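PDB 5TA0: glycoside Hydrolase from Bacteroides uniformis, which probably hydrolyses agarose-derived galactan chains as a family GH86 enzyme, and binds neoagarooctaose in a cleft of its barrel domain. Local coordinates for residues D305-V318 with E527-I539. Residues are numbered along the deposited sequence; the frame is centred on the assembly and turned at random.
Sequences DMIEQYSMIKLGEV and EVKYYATDYLKEI. With EDO (1,2-ethanediol), chain I.
Met312 CG lies over one face of the Tyr531 ring, offset toward the rim and 4.1 Å from the ring centroid, with SD oblique to the same ring. Near the ring plane, at the edge, sit Glu308 OE2 and Gln309 OE1. The Tyr535 ring carries its neighbour Leu536 CB over the centre of one face and runs nearly parallel to the Tyr310 ring, planes at 26° but slid apart; Ile313 CD1 reaches Tyr535 CD2 at 3.6 Å. Tyr310 OH and Tyr535 OH bond onward to Asp269 and Trp260. Helix 298-315 of the (alpha/beta) barrel packs here on strand 523-538 of a beta-sandwich region; the axes of 305-315 and 527-531 cross at -63°. Glu308 OE2 takes two donors: Tyr531 OH at 2.7 Å, from above the carboxylate plane, and Lys529 NZ on the syn side. Extended beyond CG, Lys529 also salt-bridges Asp305 OD1 at 2.8 Å, and Arg360 binds both acids. A phenylalanine in place of Tyr531 would probably leave Glu308 OE2 with Lys529 as its one donor across this interface. Bent at chi2 (70°), Gln309 turns its amide to the backbone of Ala532, OE1 accepting from Ala532 N at 3.0 Å on an in-plane lone pair.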
loop_
_atom_site.group_PDB
_atom_site.type_symbol
_atom_site.label_atom_id
_atom_site.label_comp_id
_atom_site.label_asym_id
_atom_site.label_seq_id
_atom_site.Cartn_x
_atom_site.Cartn_y
_atom_site.Cartn_z
ATOM N N ASP A 305 5.674 9.390 5.412
ATOM C CA ASP A 305 6.207 10.164 6.552
ATOM C C ASP A 305 5.433 11.452 6.816
ATOM O O ASP A 305 5.258 11.835 7.974
ATOM C CB ASP A 305 7.703 10.496 6.373
ATOM C CG ASP A 305 8.641 9.335 6.736
ATOM O OD1 ASP A 305 8.167 8.209 7.000
ATOM O OD2 ASP A 305 9.873 9.563 6.708
ATOM N N MET A 306 4.966 12.127 5.773
ATOM C CA MET A 306 4.260 13.368 5.971
ATOM C C MET A 306 2.887 13.164 6.591
ATOM O O MET A 306 2.490 13.887 7.498
ATOM C CB MET A 306 4.158 14.107 4.636
ATOM C CG MET A 306 3.832 15.569 4.797
ATOM S SD MET A 306 4.315 16.556 3.359
ATOM C CE MET A 306 4.243 18.204 4.072
ATOM N N ILE A 307 2.176 12.129 6.128
ATOM C CA ILE A 307 0.892 11.778 6.748
ATOM C C ILE A 307 1.115 11.476 8.242
ATOM O O ILE A 307 0.413 12.003 9.107
ATOM C CB ILE A 307 0.215 10.593 6.049
ATOM C CG1 ILE A 307 -0.206 10.973 4.619
ATOM C CG2 ILE A 307 -0.983 10.126 6.831
ATOM C CD1 ILE A 307 -0.688 9.781 3.813
ATOM N N GLU A 308 2.108 10.642 8.549
ATOM C CA GLU A 308 2.361 10.271 9.950
ATOM C C GLU A 308 2.769 11.472 10.796
ATOM O O GLU A 308 2.247 11.643 11.899
ATOM C CB GLU A 308 3.455 9.225 10.030
ATOM C CG GLU A 308 3.058 7.873 9.469
ATOM C CD GLU A 308 4.214 6.891 9.372
ATOM O OE1 GLU A 308 3.986 5.787 8.792
ATOM O OE2 GLU A 308 5.361 7.197 9.793
ATOM N N GLN A 309 3.700 12.283 10.283
ATOM C CA GLN A 309 4.197 13.407 11.076
ATOM C C GLN A 309 3.116 14.443 11.354
ATOM O O GLN A 309 3.014 14.945 12.486
ATOM C CB GLN A 309 5.380 14.071 10.370
ATOM C CG GLN A 309 5.896 15.364 11.019
ATOM C CD GLN A 309 6.600 15.132 12.341
ATOM O OE1 GLN A 309 7.758 14.734 12.388
ATOM N NE2 GLN A 309 5.894 15.379 13.418
ATOM N N TYR A 310 2.310 14.775 10.338
ATOM C CA TYR A 310 1.249 15.761 10.573
ATOM C C TYR A 310 0.135 15.191 11.445
ATOM O O TYR A 310 -0.432 15.901 12.297
ATOM C CB TYR A 310 0.730 16.431 9.301
ATOM C CG TYR A 310 -0.184 17.567 9.631
ATOM C CD1 TYR A 310 -1.548 17.501 9.376
ATOM C CD2 TYR A 310 0.288 18.672 10.313
ATOM C CE1 TYR A 310 -2.405 18.523 9.750
ATOM C CE2 TYR A 310 -0.539 19.707 10.672
ATOM C CZ TYR A 310 -1.882 19.637 10.401
ATOM O OH TYR A 310 -2.723 20.653 10.777
ATOM N N SER A 311 -0.168 13.892 11.297
ATOM C CA SER A 311 -1.085 13.246 12.222
ATOM C C SER A 311 -0.600 13.361 13.666
ATOM O O SER A 311 -1.377 13.663 14.562
ATOM C CB SER A 311 -1.304 11.792 11.828
ATOM O OG SER A 311 -1.868 11.682 10.529
ATOM N N MET A 312 0.694 13.140 13.875
ATOM C CA MET A 312 1.229 13.341 15.231
ATOM C C MET A 312 1.039 14.768 15.723
ATOM O O MET A 312 0.568 14.987 16.823
ATOM C CB MET A 312 2.714 12.961 15.278
ATOM C CG MET A 312 2.932 11.460 15.284
ATOM S SD MET A 312 2.396 10.597 16.783
ATOM C CE MET A 312 3.568 11.282 17.951
ATOM N N ILE A 313 1.371 15.746 14.894
ATOM C CA ILE A 313 1.267 17.152 15.321
ATOM C C ILE A 313 -0.189 17.529 15.648
ATOM O O ILE A 313 -0.476 18.082 16.701
ATOM C CB ILE A 313 1.847 18.092 14.249
ATOM C CG1 ILE A 313 3.376 17.961 14.195
ATOM C CG2 ILE A 313 1.429 19.561 14.466
ATOM C CD1 ILE A 313 4.007 18.497 12.950
ATOM N N LYS A 314 -1.112 17.209 14.746
ATOM C CA LYS A 314 -2.489 17.662 14.879
ATOM C C LYS A 314 -3.339 16.750 15.729
ATOM O O LYS A 314 -4.122 17.240 16.575
ATOM C CB LYS A 314 -3.109 17.813 13.484
ATOM C CG LYS A 314 -4.573 18.231 13.456
ATOM C CD LYS A 314 -4.822 19.597 14.094
ATOM C CE LYS A 314 -6.294 19.934 14.009
ATOM N NZ LYS A 314 -6.602 21.248 14.644
ATOM N N LEU A 315 -3.289 15.435 15.465
ATOM C CA LEU A 315 -4.134 14.474 16.184
ATOM C C LEU A 315 -3.463 13.892 17.428
ATOM O O LEU A 315 -4.124 13.290 18.260
ATOM C CB LEU A 315 -4.541 13.308 15.274
ATOM C CG LEU A 315 -5.168 13.731 13.940
ATOM C CD1 LEU A 315 -5.440 12.482 13.098
ATOM C CD2 LEU A 315 -6.449 14.524 14.184
ATOM N N GLY A 316 -2.145 14.001 17.507
ATOM C CA GLY A 316 -1.381 13.382 18.597
ATOM C C GLY A 316 -1.144 11.903 18.466
ATOM O O GLY A 316 -0.702 11.274 19.434
ATOM N N GLU A 317 -1.393 11.311 17.299
ATOM C CA GLU A 317 -1.193 9.879 17.116
ATOM C C GLU A 317 -1.130 9.573 15.634
ATOM O O GLU A 317 -1.759 10.292 14.831
ATOM C CB GLU A 317 -2.341 9.085 17.744
ATOM C CG GLU A 317 -3.651 9.193 16.977
ATOM C CD GLU A 317 -4.863 8.748 17.772
ATOM O OE1 GLU A 317 -4.713 8.093 18.824
ATOM O OE2 GLU A 317 -5.992 9.077 17.339
ATOM N N VAL A 318 -0.424 8.498 15.284
ATOM C CA VAL A 318 -0.390 7.971 13.903
ATOM C C VAL A 318 -1.624 7.120 13.698
ATOM O O VAL A 318 -1.903 6.214 14.518
ATOM C CB VAL A 318 0.851 7.120 13.638
ATOM C CG1 VAL A 318 0.794 6.445 12.264
ATOM C CG2 VAL A 318 2.110 7.970 13.738
ATOM N N GLU A 527 12.847 -1.785 16.835
ATOM C CA GLU A 527 12.782 -0.531 16.083
ATOM C C GLU A 527 11.719 0.354 16.651
ATOM O O GLU A 527 10.590 -0.097 16.885
ATOM C CB GLU A 527 12.486 -0.819 14.619
ATOM C CG GLU A 527 12.308 0.431 13.767
ATOM C CD GLU A 527 11.915 0.135 12.340
ATOM O OE1 GLU A 527 11.958 -1.038 11.909
ATOM O OE2 GLU A 527 11.518 1.113 11.645
ATOM N N VAL A 528 12.077 1.623 16.890
ATOM C CA VAL A 528 11.109 2.642 17.289
ATOM C C VAL A 528 11.307 3.849 16.385
ATOM O O VAL A 528 12.447 4.268 16.125
ATOM C CB VAL A 528 11.234 3.026 18.792
ATOM C CG1 VAL A 528 10.138 3.969 19.199
ATOM C CG2 VAL A 528 11.123 1.787 19.682
ATOM N N LYS A 529 10.207 4.416 15.910
ATOM C CA LYS A 529 10.222 5.604 15.050
ATOM C C LYS A 529 9.727 6.809 15.831
ATOM O O LYS A 529 8.662 6.751 16.478
ATOM C CB LYS A 529 9.363 5.360 13.825
ATOM C CG LYS A 529 9.457 6.442 12.790
ATOM C CD LYS A 529 8.751 6.001 11.531
ATOM C CE LYS A 529 8.854 7.035 10.433
ATOM N NZ LYS A 529 8.283 6.468 9.185
ATOM N N TYR A 530 10.493 7.898 15.768
ATOM C CA TYR A 530 10.218 9.118 16.521
ATOM C C TYR A 530 9.979 10.280 15.574
ATOM O O TYR A 530 10.608 10.364 14.519
ATOM C CB TYR A 530 11.363 9.426 17.476
ATOM C CG TYR A 530 11.532 8.425 18.582
ATOM C CD1 TYR A 530 10.832 8.548 19.774
ATOM C CD2 TYR A 530 12.397 7.350 18.448
ATOM C CE1 TYR A 530 10.961 7.611 20.794
ATOM C CE2 TYR A 530 12.558 6.427 19.483
ATOM C CZ TYR A 530 11.830 6.552 20.638
ATOM O OH TYR A 530 11.995 5.645 21.670
ATOM N N TYR A 531 9.071 11.163 15.973
ATOM C CA TYR A 531 8.660 12.295 15.152
ATOM C C TYR A 531 9.163 13.592 15.761
ATOM O O TYR A 531 9.407 13.666 16.957
ATOM C CB TYR A 531 7.132 12.290 15.020
ATOM C CG TYR A 531 6.665 11.034 14.340
ATOM C CD1 TYR A 531 6.595 10.959 12.957
ATOM C CD2 TYR A 531 6.370 9.903 15.076
ATOM C CE1 TYR A 531 6.239 9.770 12.314
ATOM C CE2 TYR A 531 5.991 8.717 14.454
ATOM C CZ TYR A 531 5.923 8.670 13.071
ATOM O OH TYR A 531 5.588 7.480 12.430
ATOM N N ALA A 532 9.327 14.599 14.933
ATOM C CA ALA A 532 9.746 15.930 15.390
ATOM C C ALA A 532 8.558 16.718 15.935
ATOM O O ALA A 532 7.380 16.385 15.737
ATOM C CB ALA A 532 10.396 16.684 14.250
ATOM N N THR A 533 8.862 17.817 16.621
ATOM C CA THR A 533 7.832 18.677 17.147
ATOM C C THR A 533 7.136 19.530 16.094
ATOM O O THR A 533 6.067 20.032 16.345
ATOM C CB THR A 533 8.364 19.635 18.224
ATOM O OG1 THR A 533 9.365 20.485 17.653
ATOM C CG2 THR A 533 8.984 18.853 19.404
ATOM N N ASP A 534 7.754 19.697 14.927
ATOM C CA ASP A 534 7.214 20.548 13.873
ATOM C C ASP A 534 7.613 19.959 12.521
ATOM O O ASP A 534 8.342 18.976 12.459
ATOM C CB ASP A 534 7.768 21.980 14.037
ATOM C CG ASP A 534 6.861 23.052 13.487
ATOM O OD1 ASP A 534 5.910 22.770 12.734
ATOM O OD2 ASP A 534 7.120 24.232 13.851
ATOM N N TYR A 535 7.164 20.590 11.440
ATOM C CA TYR A 535 7.355 20.059 10.103
ATOM C C TYR A 535 7.228 21.185 9.070
ATOM O O TYR A 535 6.932 22.322 9.439
ATOM C CB TYR A 535 6.337 18.917 9.855
ATOM C CG TYR A 535 4.995 19.342 9.304
ATOM C CD1 TYR A 535 4.424 18.675 8.208
ATOM C CD2 TYR A 535 4.287 20.410 9.869
ATOM C CE1 TYR A 535 3.207 19.094 7.676
ATOM C CE2 TYR A 535 3.065 20.818 9.358
ATOM C CZ TYR A 535 2.529 20.150 8.248
ATOM O OH TYR A 535 1.316 20.571 7.725
ATOM N N LEU A 536 7.492 20.856 7.810
ATOM C CA LEU A 536 7.168 21.713 6.646
ATOM C C LEU A 536 7.745 23.128 6.750
ATOM O O LEU A 536 7.012 24.101 6.972
ATOM C CB LEU A 536 5.651 21.728 6.392
ATOM C CG LEU A 536 5.207 22.359 5.048
ATOM C CD1 LEU A 536 5.922 21.770 3.847
ATOM C CD2 LEU A 536 3.704 22.204 4.920
ATOM N N LYS A 537 9.057 23.217 6.593
ATOM C CA LYS A 537 9.776 24.494 6.735
ATOM C C LYS A 537 10.408 24.881 5.400
ATOM O O LYS A 537 11.008 24.056 4.715
ATOM C CB LYS A 537 10.840 24.381 7.825
ATOM C CG LYS A 537 10.310 24.043 9.217
ATOM C CD LYS A 537 9.317 25.072 9.735
ATOM C CE LYS A 537 8.779 24.731 11.117
ATOM N NZ LYS A 537 7.686 25.667 11.506
ATOM N N GLU A 538 10.258 26.156 5.041
ATOM C CA GLU A 538 10.859 26.711 3.822
ATOM C C GLU A 538 12.373 26.840 3.967
ATOM O O GLU A 538 12.882 27.200 5.030
ATOM C CB GLU A 538 10.309 28.117 3.533
ATOM C CG GLU A 538 8.825 28.200 3.257
ATOM C CD GLU A 538 8.296 29.630 3.199
ATOM O OE1 GLU A 538 9.094 30.589 3.282
ATOM O OE2 GLU A 538 7.066 29.790 3.094
ATOM N N ILE A 539 13.068 26.522 2.890
ATOM C CA ILE A 539 14.531 26.553 2.833
ATOM C C ILE A 539 15.015 27.881 2.251
ATOM O O ILE A 539 14.711 28.214 1.107
ATOM C CB ILE A 539 15.097 25.400 1.999
ATOM C CG1 ILE A 539 14.723 24.033 2.624
ATOM C CG2 ILE A 539 16.628 25.511 1.904
ATOM C CD1 ILE A 539 14.856 22.879 1.649
HETATM C C1 EDO I . 3.563 18.769 18.965
HETATM O O1 EDO I . 4.131 18.314 17.739
HETATM C C2 EDO I . 4.241 18.040 20.107
HETATM O O2 EDO I . 5.658 18.093 19.948
HETATM O O HOH W 1 9.008 16.763 10.823
#